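PDB 7C6O: cobalamin biosynthesis protein CobN from Mycobacterium tuberculosis, which is the large subunit of cobaltochelatase and probably carries the active site that inserts cobalt into the corrin ring during cobalamin biosynthesis. Local coordinates for residues T391-V396 with L701-Q706. Sequence-based numbering, arbitrary orientation.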
loop_
_atom_site.group_PDB
_atom_site.type_symbol
_atom_site.label_atom_id
_atom_site.label_comp_id
_atom_site.label_asym_id
_atom_site.label_seq_id
_atom_site.Cartn_x
_atom_site.Cartn_y
_atom_site.Cartn_z
ATOM N N THR A 391 -16.453 11.966 6.296
ATOM C CA THR A 391 -17.133 10.673 6.379
ATOM C C THR A 391 -18.636 10.801 6.594
ATOM O O THR A 391 -19.394 10.098 5.901
ATOM C CB THR A 391 -16.487 9.823 7.479
ATOM O OG1 THR A 391 -15.132 10.246 7.673
ATOM C CG2 THR A 391 -16.500 8.351 7.095
ATOM N N PRO A 392 -19.141 11.640 7.510
ATOM C CA PRO A 392 -20.605 11.722 7.662
ATOM C C PRO A 392 -21.311 12.239 6.423
ATOM O O PRO A 392 -22.348 11.686 6.034
ATOM C CB PRO A 392 -20.780 12.667 8.859
ATOM C CG PRO A 392 -19.502 12.553 9.618
ATOM C CD PRO A 392 -18.451 12.417 8.557
ATOM N N ALA A 393 -20.785 13.289 5.787
ATOM C CA ALA A 393 -21.426 13.807 4.582
ATOM C C ALA A 393 -21.335 12.807 3.434
ATOM O O ALA A 393 -22.274 12.683 2.637
ATOM C CB ALA A 393 -20.804 15.146 4.185
ATOM N N SER A 394 -20.216 12.085 3.336
ATOM C CA SER A 394 -20.082 11.055 2.311
ATOM C C SER A 394 -21.061 9.913 2.548
ATOM O O SER A 394 -21.642 9.376 1.596
ATOM C CB SER A 394 -18.648 10.527 2.278
ATOM O OG SER A 394 -17.730 11.555 1.950
ATOM N N ALA A 395 -21.249 9.521 3.811
ATOM C CA ALA A 395 -22.219 8.478 4.127
ATOM C C ALA A 395 -23.633 8.910 3.761
ATOM O O ALA A 395 -24.399 8.127 3.185
ATOM C CB ALA A 395 -22.134 8.115 5.609
ATOM N N VAL A 396 -24.000 10.152 4.088
ATOM C CA VAL A 396 -25.323 10.657 3.724
ATOM C C VAL A 396 -25.503 10.617 2.212
ATOM O O VAL A 396 -26.515 10.119 1.701
ATOM C CB VAL A 396 -25.532 12.078 4.278
ATOM C CG1 VAL A 396 -26.749 12.730 3.629
ATOM C CG2 VAL A 396 -25.692 12.041 5.792
ATOM N N LEU A 701 -12.834 19.403 3.293
ATOM C CA LEU A 701 -12.709 17.957 3.213
ATOM C C LEU A 701 -13.462 17.471 1.987
ATOM O O LEU A 701 -14.435 18.092 1.553
ATOM C CB LEU A 701 -13.252 17.268 4.471
ATOM C CG LEU A 701 -12.576 17.644 5.791
ATOM C CD1 LEU A 701 -13.296 17.002 6.964
ATOM C CD2 LEU A 701 -11.116 17.230 5.765
ATOM N N HIS A 702 -13.009 16.356 1.425
ATOM C CA HIS A 702 -13.679 15.808 0.258
ATOM C C HIS A 702 -14.980 15.132 0.668
ATOM O O HIS A 702 -15.059 14.485 1.716
ATOM C CB HIS A 702 -12.787 14.807 -0.477
ATOM C CG HIS A 702 -13.420 14.245 -1.713
ATOM N ND1 HIS A 702 -13.780 15.034 -2.785
ATOM C CD2 HIS A 702 -13.777 12.981 -2.039
ATOM C CE1 HIS A 702 -14.324 14.278 -3.722
ATOM N NE2 HIS A 702 -14.336 13.028 -3.294
ATOM N N ILE A 703 -16.004 15.302 -0.162
ATOM C CA ILE A 703 -17.268 14.585 -0.029
ATOM C C ILE A 703 -17.387 13.646 -1.219
ATOM O O ILE A 703 -17.241 14.074 -2.371
ATOM C CB ILE A 703 -18.467 15.544 0.046
ATOM C CG1 ILE A 703 -18.360 16.442 1.277
ATOM C CG2 ILE A 703 -19.778 14.764 0.080
ATOM C CD1 ILE A 703 -19.490 17.444 1.386
ATOM N N LEU A 704 -17.632 12.368 -0.935
ATOM C CA LEU A 704 -17.666 11.343 -1.969
ATOM C C LEU A 704 -18.605 11.744 -3.100
ATOM O O LEU A 704 -19.758 12.114 -2.865
ATOM C CB LEU A 704 -18.111 10.016 -1.349
ATOM C CG LEU A 704 -17.464 8.711 -1.807
ATOM C CD1 LEU A 704 -15.953 8.800 -1.702
ATOM C CD2 LEU A 704 -17.985 7.559 -0.960
ATOM N N GLY A 705 -18.092 11.699 -4.330
ATOM C CA GLY A 705 -18.879 12.004 -5.507
ATOM C C GLY A 705 -19.034 13.473 -5.834
ATOM O O GLY A 705 -19.706 13.801 -6.821
ATOM N N GLN A 706 -18.431 14.367 -5.059
ATOM C CA GLN A 706 -18.614 15.809 -5.218
ATOM C C GLN A 706 -17.351 16.402 -5.837
ATOM O O GLN A 706 -16.352 16.619 -5.146
ATOM C CB GLN A 706 -18.938 16.452 -3.872
ATOM C CG GLN A 706 -19.061 17.961 -3.896
ATOM C CD GLN A 706 -19.420 18.520 -2.535
ATOM O OE1 GLN A 706 -18.629 19.230 -1.913
ATOM N NE2 GLN A 706 -20.616 18.193 -2.059
#
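Ser394 OG is held by two bonds, one across the contact and one within its own run of chain: the backbone N of Leu704 donates to it at 3.0 Å in a nearly straight bond (169°), and the hydroxyl is also hydrogen-bonded to the carbonyl O of Asp390, just ahead of the helix. With chi1 at -62°, OG sits beside its own backbone N and points back toward the start of the helix, which brings it to Asp390 O, while Leu704 N approaches from the loop. The two backbones come close here, Ser394 CA lying 4.9 Å from Leu704 CA, and Ser394 CB packs against Leu704 CB at 3.7 Å. On the neighbouring position of the helix, Ala393 CB meets the far end of Ile703, with CD1 at 3.9 Å, while Ile703 CG2 lies over the carbonyl group of Ala393. Backbone hydrogen bonds of His702 with Gly388 and Asp390 continue the attachment ahead of the helix, and the His702 ring is held through NE2 by Glu807, which also takes the N-H of Gly705. The example illustrates how a serine in the first turn of a helix can tie down a loop: helix 391-405 docks against a type II beta turn, Ile703 to Gln706, whose second residue supplies the bonded N-H and whose third is Gly705.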